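Local coordinates for protein (hdlp (histone deacetylase-like protein)) (Aquifex aeolicus, PDB 1C3P) that binds zinc and probably removes acetyl groups from its substrates as a histone deacetylase-like enzyme, at residues R50-K54 / E55-L59; G358-R361 / K362-D366; C77-K80 / G81-E84; T307-W310 / C311-G315. One frame throughout, in Å; residues are numbered along the deposited sequence.

Interaction 1. Residues R50-K54 / E55-L59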
ATOM      1  N   ARG A  50      -1.974 -14.704   9.768  1.00 16.83           N
ATOM      2  CA  ARG A  50      -1.399 -15.086  11.047  1.00 23.88           C
ATOM      3  C   ARG A  50      -0.575 -13.900  11.552  1.00 20.20           C
ATOM      4  O   ARG A  50      -0.125 -13.059  10.772  1.00 18.63           O
ATOM      5  CB  ARG A  50      -0.445 -16.283  10.902  1.00 27.48           C
ATOM      6  CG  ARG A  50       0.899 -15.969  10.201  1.00 22.99           C
ATOM      7  CD  ARG A  50       1.801 -17.188  10.244  1.00 25.20           C
ATOM      8  NE  ARG A  50       3.030 -17.059   9.463  1.00 15.88           N
ATOM      9  CZ  ARG A  50       4.029 -16.225   9.719  1.00 14.34           C
ATOM     10  NH1 ARG A  50       3.982 -15.401  10.761  1.00 15.78           N
ATOM     11  NH2 ARG A  50       5.099 -16.230   8.933  1.00 16.78           N
ATOM     12  N   PRO A  51      -0.404 -13.789  12.871  1.00 15.63           N
ATOM     13  CA  PRO A  51       0.398 -12.686  13.403  1.00 14.35           C
ATOM     14  C   PRO A  51       1.869 -12.869  13.032  1.00 15.73           C
ATOM     15  O   PRO A  51       2.332 -14.004  12.874  1.00 18.67           O
ATOM     16  CB  PRO A  51       0.214 -12.837  14.917  1.00 17.73           C
ATOM     17  CG  PRO A  51      -1.151 -13.502  15.027  1.00 17.62           C
ATOM     18  CD  PRO A  51      -0.983 -14.572  13.972  1.00 19.45           C
ATOM     19  N   ALA A  52       2.596 -11.762  12.870  1.00 11.47           N
ATOM     20  CA  ALA A  52       4.033 -11.822  12.630  1.00  9.78           C
ATOM     21  C   ALA A  52       4.608 -12.274  13.983  1.00 17.19           C
ATOM     22  O   ALA A  52       4.094 -11.880  15.031  1.00 16.46           O
ATOM     23  CB  ALA A  52       4.568 -10.438  12.273  1.00 12.19           C
ATOM     24  N   THR A  53       5.661 -13.090  13.979  1.00 16.40           N
ATOM     25  CA  THR A  53       6.253 -13.516  15.246  1.00 16.32           C
ATOM     26  C   THR A  53       7.173 -12.401  15.716  1.00 14.06           C
ATOM     27  O   THR A  53       7.523 -11.525  14.937  1.00 17.87           O
ATOM     28  CB  THR A  53       7.080 -14.802  15.091  1.00 15.82           C
ATOM     29  OG1 THR A  53       8.190 -14.555  14.214  1.00 16.25           O
ATOM     30  CG2 THR A  53       6.203 -15.917  14.526  1.00 14.34           C
ATOM     31  N   LYS A  54       7.560 -12.425  16.989  1.00 16.10           N
ATOM     32  CA  LYS A  54       8.454 -11.393  17.513  1.00 19.00           C
ATOM     33  C   LYS A  54       9.734 -11.377  16.675  1.00 22.48           C
ATOM     34  O   LYS A  54      10.286 -10.319  16.355  1.00 19.97           O
ATOM     35  CB  LYS A  54       8.801 -11.696  18.975  1.00 22.92           C
ATOM     36  CG  LYS A  54       9.666 -10.645  19.646  1.00 32.99           C
ATOM     37  CD  LYS A  54       8.929  -9.335  19.827  1.00 51.34           C
ATOM     38  CE  LYS A  54       7.873  -9.418  20.926  1.00 64.17           C
ATOM     39  NZ  LYS A  54       8.476  -9.575  22.285  1.00 63.45           N
ATOM     40  N   GLU A  55      10.199 -12.563  16.316  1.00 25.65           N
ATOM     41  CA  GLU A  55      11.420 -12.687  15.529  1.00 25.08           C
ATOM     42  C   GLU A  55      11.271 -12.026  14.165  1.00 18.91           C
ATOM     43  O   GLU A  55      12.176 -11.341  13.713  1.00 17.43           O
ATOM     44  CB  GLU A  55      11.789 -14.164  15.382  1.00 25.40           C
ATOM     45  CG  GLU A  55      13.049 -14.431  14.589  1.00 48.95           C
ATOM     46  CD  GLU A  55      13.534 -15.869  14.738  1.00 64.21           C
ATOM     47  OE1 GLU A  55      14.510 -16.241  14.047  1.00 62.38           O
ATOM     48  OE2 GLU A  55      12.948 -16.623  15.552  1.00 58.22           O
ATOM     49  N   GLU A  56      10.131 -12.224  13.512  1.00 16.80           N
ATOM     50  CA  GLU A  56       9.908 -11.599  12.218  1.00 17.24           C
ATOM     51  C   GLU A  56       9.849 -10.079  12.382  1.00 15.95           C
ATOM     52  O   GLU A  56      10.390  -9.334  11.562  1.00 17.82           O
ATOM     53  CB  GLU A  56       8.630 -12.157  11.583  1.00 16.15           C
ATOM     54  CG  GLU A  56       8.742 -13.669  11.311  1.00 14.41           C
ATOM     55  CD  GLU A  56       7.443 -14.279  10.864  1.00 20.17           C
ATOM     56  OE1 GLU A  56       6.391 -13.738  11.278  1.00 17.12           O
ATOM     57  OE2 GLU A  56       7.470 -15.303  10.130  1.00 18.23           O
ATOM     58  N   LEU A  57       9.210  -9.610  13.451  1.00 17.53           N
ATOM     59  CA  LEU A  57       9.138  -8.171  13.685  1.00 16.34           C
ATOM     60  C   LEU A  57      10.523  -7.570  13.906  1.00 18.46           C
ATOM     61  O   LEU A  57      10.817  -6.468  13.434  1.00 17.27           O
ATOM     62  CB  LEU A  57       8.260  -7.849  14.896  1.00 13.86           C
ATOM     63  CG  LEU A  57       6.762  -8.153  14.704  1.00 15.24           C
ATOM     64  CD1 LEU A  57       5.994  -7.826  15.992  1.00 19.30           C
ATOM     65  CD2 LEU A  57       6.217  -7.307  13.532  1.00 15.14           C
ATOM     66  N   LEU A  58      11.366  -8.296  14.636  1.00 16.43           N
ATOM     67  CA  LEU A  58      12.705  -7.812  14.936  1.00 15.18           C
ATOM     68  C   LEU A  58      13.666  -7.907  13.756  1.00 21.19           C
ATOM     69  O   LEU A  58      14.836  -7.542  13.877  1.00 20.40           O
ATOM     70  CB  LEU A  58      13.263  -8.529  16.163  1.00 16.09           C
ATOM     71  CG  LEU A  58      12.416  -8.312  17.425  1.00 21.72           C
ATOM     72  CD1 LEU A  58      12.989  -9.128  18.577  1.00 31.92           C
ATOM     73  CD2 LEU A  58      12.340  -6.841  17.773  1.00 34.38           C
ATOM     74  N   LEU A  59      13.184  -8.404  12.620  1.00 13.50           N
ATOM     75  CA  LEU A  59      14.020  -8.408  11.414  1.00 15.58           C
ATOM     76  C   LEU A  59      14.237  -6.928  11.034  1.00 17.55           C
ATOM     77  O   LEU A  59      15.217  -6.574  10.377  1.00 18.02           O
ATOM     78  CB  LEU A  59      13.317  -9.121  10.248  1.00 18.98           C
ATOM     79  CG  LEU A  59      13.144 -10.641  10.319  1.00 22.57           C
ATOM     80  CD1 LEU A  59      12.271 -11.132   9.173  1.00 19.88           C
ATOM     81  CD2 LEU A  59      14.531 -11.310  10.279  1.00 26.71           C
TER

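Interaction 2. Residues G358-R361 / K362-D366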
ATOM      1  N   GLY A 358      -6.017  12.550 -20.085  1.00 28.22           N
ATOM      2  CA  GLY A 358      -5.832  13.927 -20.491  1.00 30.96           C
ATOM      3  C   GLY A 358      -4.426  14.088 -21.031  1.00 30.03           C
ATOM      4  O   GLY A 358      -3.747  13.106 -21.309  1.00 24.03           O
ATOM      5  N   GLU A 359      -3.979  15.327 -21.182  1.00 28.34           N
ATOM      6  CA  GLU A 359      -2.640  15.572 -21.681  1.00 24.37           C
ATOM      7  C   GLU A 359      -1.624  15.400 -20.570  1.00 27.35           C
ATOM      8  O   GLU A 359      -1.956  15.497 -19.390  1.00 22.94           O
ATOM      9  CB  GLU A 359      -2.535  16.996 -22.217  1.00 32.52           C
ATOM     10  CG  GLU A 359      -3.288  17.247 -23.502  1.00 45.44           C
ATOM     11  CD  GLU A 359      -3.279  18.718 -23.886  1.00 50.43           C
ATOM     12  OE1 GLU A 359      -2.187  19.329 -23.891  1.00 42.92           O
ATOM     13  OE2 GLU A 359      -4.364  19.256 -24.187  1.00 40.72           O
ATOM     14  N   VAL A 360      -0.385  15.131 -20.943  1.00 19.68           N
ATOM     15  CA  VAL A 360       0.651  15.013 -19.941  1.00 21.28           C
ATOM     16  C   VAL A 360       1.323  16.387 -19.796  1.00 25.51           C
ATOM     17  O   VAL A 360       1.969  16.880 -20.730  1.00 19.75           O
ATOM     18  CB  VAL A 360       1.679  13.957 -20.336  1.00 26.71           C
ATOM     19  CG1 VAL A 360       2.782  13.880 -19.272  1.00 20.64           C
ATOM     20  CG2 VAL A 360       0.977  12.599 -20.512  1.00 25.79           C
ATOM     21  N   ARG A 361       1.146  17.015 -18.631  1.00 18.48           N
ATOM     22  CA  ARG A 361       1.742  18.331 -18.373  1.00 22.01           C
ATOM     23  C   ARG A 361       3.253  18.371 -18.491  1.00 26.11           C
ATOM     24  O   ARG A 361       3.937  17.384 -18.229  1.00 21.79           O
ATOM     25  CB  ARG A 361       1.369  18.827 -16.973  1.00 19.31           C
ATOM     26  CG  ARG A 361      -0.015  19.410 -16.895  1.00 30.86           C
ATOM     27  CD  ARG A 361      -0.379  19.657 -15.451  1.00 37.95           C
ATOM     28  NE  ARG A 361      -0.815  18.430 -14.788  1.00 30.73           N
ATOM     29  CZ  ARG A 361      -1.186  18.377 -13.518  1.00 22.89           C
ATOM     30  NH1 ARG A 361      -1.161  19.487 -12.783  1.00 19.02           N
ATOM     31  NH2 ARG A 361      -1.613  17.234 -12.998  1.00 23.47           N
ATOM     32  N   LYS A 362       3.767  19.538 -18.877  1.00 24.89           N
ATOM     33  CA  LYS A 362       5.207  19.732 -19.016  1.00 28.63           C
ATOM     34  C   LYS A 362       5.932  19.411 -17.711  1.00 16.77           C
ATOM     35  O   LYS A 362       7.021  18.848 -17.729  1.00 22.90           O
ATOM     36  CB  LYS A 362       5.525  21.181 -19.443  1.00 22.91           C
ATOM     37  CG  LYS A 362       5.124  21.512 -20.868  1.00 50.86           C
ATOM     38  CD  LYS A 362       3.644  21.235 -21.091  1.00 57.51           C
ATOM     39  CE  LYS A 362       2.800  22.002 -20.094  1.00 50.87           C
ATOM     40  NZ  LYS A 362       1.416  21.541 -20.140  1.00 22.99           N
ATOM     41  N   GLU A 363       5.327  19.794 -16.585  1.00 25.24           N
ATOM     42  CA  GLU A 363       5.891  19.530 -15.252  1.00 26.29           C
ATOM     43  C   GLU A 363       6.258  18.071 -15.084  1.00 19.00           C
ATOM     44  O   GLU A 363       7.326  17.727 -14.569  1.00 18.66           O
ATOM     45  CB  GLU A 363       4.872  19.774 -14.155  1.00 33.50           C
ATOM     46  CG  GLU A 363       4.392  21.147 -13.937  1.00 48.73           C
ATOM     47  CD  GLU A 363       3.313  21.140 -12.883  1.00 42.01           C
ATOM     48  OE1 GLU A 363       3.573  20.574 -11.789  1.00 28.50           O
ATOM     49  OE2 GLU A 363       2.223  21.687 -13.153  1.00 44.91           O
ATOM     50  N   VAL A 364       5.316  17.217 -15.456  1.00 20.69           N
ATOM     51  CA  VAL A 364       5.529  15.791 -15.325  1.00 23.13           C
ATOM     52  C   VAL A 364       6.658  15.327 -16.232  1.00 19.28           C
ATOM     53  O   VAL A 364       7.537  14.567 -15.803  1.00 20.17           O
ATOM     54  CB  VAL A 364       4.255  15.002 -15.634  1.00 16.98           C
ATOM     55  CG1 VAL A 364       4.554  13.521 -15.540  1.00 22.32           C
ATOM     56  CG2 VAL A 364       3.140  15.380 -14.647  1.00 23.99           C
ATOM     57  N   LYS A 365       6.664  15.796 -17.475  1.00 21.11           N
ATOM     58  CA  LYS A 365       7.730  15.412 -18.391  1.00 18.15           C
ATOM     59  C   LYS A 365       9.076  15.876 -17.846  1.00 19.49           C
ATOM     60  O   LYS A 365      10.068  15.143 -17.906  1.00 22.04           O
ATOM     61  CB  LYS A 365       7.490  16.007 -19.789  1.00 25.22           C
ATOM     62  CG  LYS A 365       6.239  15.486 -20.471  1.00 32.99           C
ATOM     63  CD  LYS A 365       6.117  16.020 -21.897  1.00 36.09           C
ATOM     64  CE  LYS A 365       4.859  15.491 -22.572  1.00 28.99           C
ATOM     65  NZ  LYS A 365       4.700  15.948 -23.984  1.00 38.98           N
ATOM     66  N   ASP A 366       9.116  17.095 -17.312  1.00 22.45           N
ATOM     67  CA  ASP A 366      10.372  17.604 -16.766  1.00 22.62           C
ATOM     68  C   ASP A 366      10.874  16.769 -15.583  1.00 24.53           C
ATOM     69  O   ASP A 366      12.069  16.498 -15.468  1.00 21.13           O
ATOM     70  CB  ASP A 366      10.240  19.077 -16.327  1.00 21.69           C
ATOM     71  CG  ASP A 366       9.950  20.015 -17.489  1.00 27.75           C
ATOM     72  OD1 ASP A 366      10.306  19.684 -18.646  1.00 31.01           O
ATOM     73  OD2 ASP A 366       9.392  21.101 -17.241  1.00 33.20           O
TER

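Interaction 3. Residues C77-K80 / G81-E84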
ATOM      1  N   CYS A  77      -2.861   2.696  26.961  1.00 15.97           N
ATOM      2  CA  CYS A  77      -2.288   3.927  27.473  1.00 18.91           C
ATOM      3  C   CYS A  77      -1.118   4.377  26.633  1.00 19.68           C
ATOM      4  O   CYS A  77      -0.626   3.643  25.783  1.00 20.02           O
ATOM      5  CB  CYS A  77      -1.772   3.710  28.902  1.00 24.64           C
ATOM      6  SG  CYS A  77      -0.305   2.577  28.972  1.00 25.26           S
ATOM      7  N   VAL A  78      -0.688   5.611  26.883  1.00 16.00           N
ATOM      8  CA  VAL A  78       0.488   6.158  26.232  1.00 18.73           C
ATOM      9  C   VAL A  78       1.508   6.170  27.354  1.00 24.02           C
ATOM     10  O   VAL A  78       1.437   7.010  28.264  1.00 24.08           O
ATOM     11  CB  VAL A  78       0.269   7.592  25.751  1.00 15.57           C
ATOM     12  CG1 VAL A  78       1.529   8.109  25.069  1.00 21.27           C
ATOM     13  CG2 VAL A  78      -0.920   7.639  24.806  1.00 19.47           C
ATOM     14  N   PRO A  79       2.454   5.216  27.327  1.00 18.91           N
ATOM     15  CA  PRO A  79       3.482   5.137  28.363  1.00 23.37           C
ATOM     16  C   PRO A  79       4.277   6.433  28.423  1.00 27.44           C
ATOM     17  O   PRO A  79       4.492   7.086  27.405  1.00 22.20           O
ATOM     18  CB  PRO A  79       4.325   3.932  27.914  1.00 21.92           C
ATOM     19  CG  PRO A  79       3.281   3.071  27.166  1.00 20.90           C
ATOM     20  CD  PRO A  79       2.659   4.156  26.319  1.00 17.70           C
ATOM     21  N   LYS A  80       4.677   6.816  29.631  1.00 23.35           N
ATOM     22  CA  LYS A  80       5.458   8.024  29.837  1.00 26.78           C
ATOM     23  C   LYS A  80       6.659   8.045  28.900  1.00 24.71           C
ATOM     24  O   LYS A  80       7.401   7.065  28.812  1.00 24.23           O
ATOM     25  CB  LYS A  80       5.903   8.074  31.300  1.00 32.33           C
ATOM     26  CG  LYS A  80       6.550   6.780  31.772  1.00 51.34           C
ATOM     27  CD  LYS A  80       6.707   6.765  33.289  1.00 68.70           C
ATOM     28  CE  LYS A  80       7.167   5.403  33.796  1.00 70.04           C
ATOM     29  NZ  LYS A  80       7.344   5.390  35.279  1.00 73.72           N
ATOM     30  N   GLY A  81       6.830   9.161  28.194  1.00 16.74           N
ATOM     31  CA  GLY A  81       7.940   9.309  27.261  1.00 18.96           C
ATOM     32  C   GLY A  81       7.725   8.728  25.860  1.00 22.38           C
ATOM     33  O   GLY A  81       8.532   8.983  24.965  1.00 19.29           O
ATOM     34  N   ALA A  82       6.650   7.974  25.648  1.00 22.57           N
ATOM     35  CA  ALA A  82       6.418   7.341  24.334  1.00 20.65           C
ATOM     36  C   ALA A  82       5.837   8.245  23.251  1.00 21.81           C
ATOM     37  O   ALA A  82       5.987   7.979  22.058  1.00 16.95           O
ATOM     38  CB  ALA A  82       5.520   6.091  24.502  1.00 20.41           C
ATOM     39  N   ARG A  83       5.143   9.302  23.651  1.00 17.68           N
ATOM     40  CA  ARG A  83       4.561  10.200  22.661  1.00 15.04           C
ATOM     41  C   ARG A  83       5.727  10.855  21.942  1.00 21.33           C
ATOM     42  O   ARG A  83       5.775  10.922  20.720  1.00 24.88           O
ATOM     43  CB  ARG A  83       3.717  11.279  23.346  1.00 21.02           C
ATOM     44  CG  ARG A  83       2.594  11.821  22.491  1.00 36.77           C
ATOM     45  CD  ARG A  83       3.053  12.235  21.119  1.00 41.28           C
ATOM     46  NE  ARG A  83       1.920  12.632  20.291  1.00 40.05           N
ATOM     47  CZ  ARG A  83       2.023  13.038  19.029  1.00 51.15           C
ATOM     48  NH1 ARG A  83       3.214  13.098  18.448  1.00 55.10           N
ATOM     49  NH2 ARG A  83       0.939  13.391  18.350  1.00 54.26           N
ATOM     50  N   GLU A  84       6.680  11.328  22.723  1.00 18.76           N
ATOM     51  CA  GLU A  84       7.852  11.997  22.180  1.00 24.12           C
ATOM     52  C   GLU A  84       8.827  11.066  21.467  1.00 25.36           C
ATOM     53  O   GLU A  84       9.271  11.342  20.350  1.00 26.17           O
ATOM     54  CB  GLU A  84       8.598  12.711  23.299  1.00 32.64           C
ATOM     55  CG  GLU A  84       8.740  11.872  24.555  1.00 37.91           C
ATOM     56  CD  GLU A  84       7.692  12.201  25.625  1.00 51.24           C
ATOM     57  OE1 GLU A  84       8.079  12.868  26.627  1.00 24.82           O
ATOM     58  OE2 GLU A  84       6.500  11.807  25.460  1.00 22.57           O
TER
HETATM   59  O   HOH W   1       4.180   9.999  26.639  1.00 22.61           O

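Interaction 4. Residues T307-W310 / C311-G315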
ATOM      1  N   THR A 307     -10.739  -5.237  -6.227  1.00 18.60           N
ATOM      2  CA  THR A 307     -11.452  -6.339  -6.855  1.00 16.88           C
ATOM      3  C   THR A 307     -10.890  -6.505  -8.268  1.00 17.47           C
ATOM      4  O   THR A 307     -10.688  -7.628  -8.722  1.00 18.94           O
ATOM      5  CB  THR A 307     -12.983  -6.090  -6.857  1.00 22.05           C
ATOM      6  OG1 THR A 307     -13.478  -6.263  -5.521  1.00 21.58           O
ATOM      7  CG2 THR A 307     -13.702  -7.060  -7.793  1.00 24.86           C
ATOM      8  N   LEU A 308     -10.613  -5.398  -8.961  1.00 19.97           N
ATOM      9  CA  LEU A 308     -10.023  -5.499 -10.299  1.00 22.54           C
ATOM     10  C   LEU A 308      -8.681  -6.238 -10.218  1.00 22.98           C
ATOM     11  O   LEU A 308      -8.351  -7.078 -11.070  1.00 22.27           O
ATOM     12  CB  LEU A 308      -9.811  -4.110 -10.922  1.00 21.13           C
ATOM     13  CG  LEU A 308     -11.066  -3.302 -11.264  1.00 22.82           C
ATOM     14  CD1 LEU A 308     -10.687  -1.988 -11.984  1.00 25.01           C
ATOM     15  CD2 LEU A 308     -11.965  -4.163 -12.164  1.00 29.09           C
ATOM     16  N   ILE A 309      -7.899  -5.924  -9.191  1.00 22.54           N
ATOM     17  CA  ILE A 309      -6.611  -6.580  -9.019  1.00 17.09           C
ATOM     18  C   ILE A 309      -6.814  -8.073  -8.780  1.00 20.84           C
ATOM     19  O   ILE A 309      -6.105  -8.902  -9.353  1.00 25.20           O
ATOM     20  CB  ILE A 309      -5.835  -6.025  -7.807  1.00 18.12           C
ATOM     21  CG1 ILE A 309      -5.512  -4.544  -8.015  1.00 18.26           C
ATOM     22  CG2 ILE A 309      -4.564  -6.833  -7.605  1.00 24.16           C
ATOM     23  CD1 ILE A 309      -4.624  -4.280  -9.214  1.00 26.57           C
ATOM     24  N   TRP A 310      -7.776  -8.424  -7.931  1.00 16.86           N
ATOM     25  CA  TRP A 310      -7.993  -9.845  -7.648  1.00 17.86           C
ATOM     26  C   TRP A 310      -8.438 -10.591  -8.912  1.00 20.86           C
ATOM     27  O   TRP A 310      -7.963 -11.698  -9.191  1.00 21.38           O
ATOM     28  CB  TRP A 310      -9.013 -10.020  -6.526  1.00 14.83           C
ATOM     29  CG  TRP A 310      -9.271 -11.449  -6.211  1.00 16.63           C
ATOM     30  CD1 TRP A 310     -10.450 -12.118  -6.374  1.00 19.82           C
ATOM     31  CD2 TRP A 310      -8.306 -12.430  -5.786  1.00 18.62           C
ATOM     32  NE1 TRP A 310     -10.279 -13.451  -6.086  1.00 25.84           N
ATOM     33  CE2 TRP A 310      -8.974 -13.670  -5.723  1.00 25.60           C
ATOM     34  CE3 TRP A 310      -6.943 -12.380  -5.456  1.00 24.06           C
ATOM     35  CZ2 TRP A 310      -8.327 -14.852  -5.343  1.00 26.14           C
ATOM     36  CZ3 TRP A 310      -6.299 -13.550  -5.080  1.00 24.89           C
ATOM     37  CH2 TRP A 310      -6.992 -14.773  -5.026  1.00 24.96           C
ATOM     38  N   CYS A 311      -9.334  -9.978  -9.683  1.00 24.22           N
ATOM     39  CA  CYS A 311      -9.797 -10.590 -10.924  1.00 27.66           C
ATOM     40  C   CYS A 311      -8.636 -10.812 -11.897  1.00 22.95           C
ATOM     41  O   CYS A 311      -8.554 -11.870 -12.512  1.00 25.47           O
ATOM     42  CB  CYS A 311     -10.905  -9.741 -11.578  1.00 25.37           C
ATOM     43  SG  CYS A 311     -12.527  -9.792 -10.738  1.00 27.22           S
ATOM     44  N   GLU A 312      -7.731  -9.834 -12.030  1.00 17.03           N
ATOM     45  CA  GLU A 312      -6.561  -9.982 -12.921  1.00 22.44           C
ATOM     46  C   GLU A 312      -5.690 -11.164 -12.491  1.00 27.47           C
ATOM     47  O   GLU A 312      -5.316 -12.015 -13.301  1.00 22.33           O
ATOM     48  CB  GLU A 312      -5.649  -8.750 -12.870  1.00 20.81           C
ATOM     49  CG  GLU A 312      -5.406  -8.014 -14.171  1.00 43.65           C
ATOM     50  CD  GLU A 312      -5.014  -8.902 -15.337  1.00 29.63           C
ATOM     51  OE1 GLU A 312      -4.023  -9.662 -15.255  1.00 38.85           O
ATOM     52  OE2 GLU A 312      -5.717  -8.824 -16.360  1.00 53.22           O
ATOM     53  N   LEU A 313      -5.335 -11.195 -11.210  1.00 23.82           N
ATOM     54  CA  LEU A 313      -4.480 -12.261 -10.682  1.00 20.72           C
ATOM     55  C   LEU A 313      -5.131 -13.636 -10.750  1.00 18.21           C
ATOM     56  O   LEU A 313      -4.484 -14.609 -11.141  1.00 21.48           O
ATOM     57  CB  LEU A 313      -4.107 -11.981  -9.224  1.00 27.82           C
ATOM     58  CG  LEU A 313      -3.205 -10.787  -8.908  1.00 33.55           C
ATOM     59  CD1 LEU A 313      -3.071 -10.661  -7.400  1.00 24.03           C
ATOM     60  CD2 LEU A 313      -1.848 -10.984  -9.552  1.00 28.20           C
ATOM     61  N   SER A 314      -6.406 -13.676 -10.371  1.00 19.41           N
ATOM     62  CA  SER A 314      -7.226 -14.887 -10.306  1.00 28.26           C
ATOM     63  C   SER A 314      -7.598 -15.428 -11.685  1.00 30.18           C
ATOM     64  O   SER A 314      -8.011 -16.579 -11.824  1.00 25.04           O
ATOM     65  CB  SER A 314      -8.504 -14.595  -9.495  1.00 22.55           C
ATOM     66  OG  SER A 314      -9.316 -15.743  -9.344  1.00 61.92           O
ATOM     67  N   GLY A 315      -7.460 -14.596 -12.701  1.00 28.04           N
ATOM     68  CA  GLY A 315      -7.773 -15.039 -14.042  1.00 33.84           C
ATOM     69  C   GLY A 315      -9.252 -15.114 -14.340  1.00 36.93           C
ATOM     70  O   GLY A 315      -9.693 -15.954 -15.123  1.00 37.00           O
TER

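Interaction 1. Residues R50-K54 / E55-L59
Glu56 lays its side chain back over Thr53, and its carboxylate meets the guanidinium of Arg50 beyond it. Thr53 is the N-cap of helix 54-57, and Thr53 and Glu56 form a capping box. Thr53 OG1 accepts from Glu56 N at 3.1 Å. In return, Thr53 N donates a hydrogen bond to Glu56 OE1 at 2.9 Å, reaching the oxygen from above the carboxylate plane. The two side chains are pressed together, with Thr53 OG1 only 3.1 Å from Glu56 CG. Glu56 CG sits beside its own backbone N (chi1 -63°) and the chain then runs out straight, which carries the carboxylate back past the cap.

Arg50 grips that carboxylate end-on, from the opposite direction. NH1 of Arg50 reaches OE1 of Glu56 at 3.0 Å in a nearly straight bond (173°), and NH2 reaches OE2 at 2.8 Å. Both oxygens use their syn lone pairs, and the two flat groups are nearly coplanar. OE1 thus accepts two hydrogen bonds, from Arg50 NH1 and Thr53 N. The three bonds would tend to keep Glu56 ionised. Arg50 NH1 also bonds to Pro51 O, and NH2 makes a second salt bridge to Glu115 of helix 98-118. A leucine in place of Glu56 would probably leave Thr53 N without its acceptor and Arg50 without one of its two carboxylate partners.

In the first turn of the helix, Leu57 N bonds to Thr53 O at 3.0 Å, and Leu57 CD2 rests 3.8 Å from Ala52 CB.

Interaction 2. Residues G358-R361 / K362-D366
Val360 holds CG1 opposite its backbone N (chi1 179°), which sets this methyl against the first turn of helix 362-372. Val360 CG1 lies 4.1 Å from Val364 CB and 4.0 Å from Lys365 CG. The contact is the N-terminus of that helix, with Arg361 at the N-cap position. Val360 and Val364 cross at about a right angle. Phe233 of helix 228-245 touches both valines and Lys365, so the small apolar patch continues onto the neighbouring helix.

The backbone of the cap residue begins the helix. Lys365 N bonds to Arg361 O at 3.2 Å. A weak bond from Val364 N at 3.1 Å goes to the same Arg361 O.

The side chain of Arg361 leaves the helix start beside Glu363, the two pointing the same way. Its bend at chi3 (-80°) turns the guanidinium toward other partners. NE makes a salt bridge with Glu230 of helix 228-245, and NH2 donates to Lys224 O. Glu363 is only a distant companion: its OE2 stays 4.1 Å from Arg361 NH1, too far for a salt bridge, and the carboxylate is steeply turned against the guanidinium. The arginine therefore ties the helix start to helix 228-245 and to the loop before it.

Lys362 is bent twice along its chain and folds back on the backbone of Arg361, with NZ 3.7 Å from Arg361 CA. Lys365 runs out straight instead, and its CE passes 3.7 Å from Val360 O.

Interaction 3. Residues C77-K80 / G81-E84
Pro79 and Ala82 form the tight part of this turn. Ala82 N bonds to Pro79 O at 2.9 Å with an angle of 160°, and closes a type II turn from Pro79 to Ala82. The methyl of Ala82 points back into the turn. Ala82 CB is 3.2 Å from Pro79 O and 3.9 Å from Pro79 CD. Pro79 in turn touches Ala72, and Ala82 touches Thr68, both of helix 63-75, so this side is packed against protein.

The other side is looser and wetter. Val78 CG1 only comes within 4.1 Å of Arg83 N. A water bridges the turn and the helix start: it donates to Pro79 O at 3.0 Å and accepts from Arg83 N at 3.2 Å. Pro79 O is thus held by one backbone N-H and one water. Lys80 is exposed, and its chain is extended beyond CG.

Gly81 follows with positive phi (84°). A CB here would clash with Lys80 O. Glycine in the third place is the classic mark of a type II turn, and here the turn leads straight into helix 82-86, with Gly81 as its N-cap residue.

Interaction 4. Residues T307-W310 / C311-G315
Trp310 and Ser314, one turn apart on helix 299-314, make a CH-pi contact. CB of Ser314 lies over one face of the indole, 4.1 Å from the centroid of the Trp310 five-membered ring and 19° off its normal. Placing Trp310 CG opposite the backbone N (chi1 180°) brings the five-membered ring under Ser314 CB. Lys35 forms a cation-pi pair with the same ring system.

The backbone bonds are regular alpha-helical ones. Cys311 N to Thr307 O is 2.9 Å, Leu313 N to Ile309 O is 3.0 Å, and Ser314 N to Trp310 O is 2.8 Å.

Apolar packing is lighter. The side chains of Ile309 and Leu313 lie side by side, with Ile309 CG2 4.1 Å from Leu313 CD1, and Thr307 CG2 is 4.2 Å from Cys311 SG.

Polar ends are tied outward. Trp310 NE1 donates to Leu40 O, and Glu312 makes a salt bridge with Arg283. If an alanine stood at Trp310, Leu40 O would probably lose its donor, and a gap would be likely to open beside Ser314 CB.

The helix is wedged between other elements. Trp310 rests on Val4 and Leu6 of strand 4-8, Thr307 on helix 28-37, and Ile309 and Leu313 on Phe275 and Phe279 of helix 272-286.

In the fold
All four contacts are local, and all lie away from the zinc site of Asp168, His170 and Asp258. Three mark helix starts; interaction 4 runs along the end of a helix. Interaction 1 follows strand 46-48, one outer strand of the parallel sheet. Interaction 2 leans on the loop after strand 217-222, the other outer strand. Their centres are 43 Å apart, on opposite sides of the chain's centre. Interactions 1 and 3 are closer, with centres 23 Å apart, and both touch helix 63-75. Interaction 4 packs on strand 4-8, next to 46-48 in the sheet, yet its nearest atoms stay about 16 Å from interaction 1.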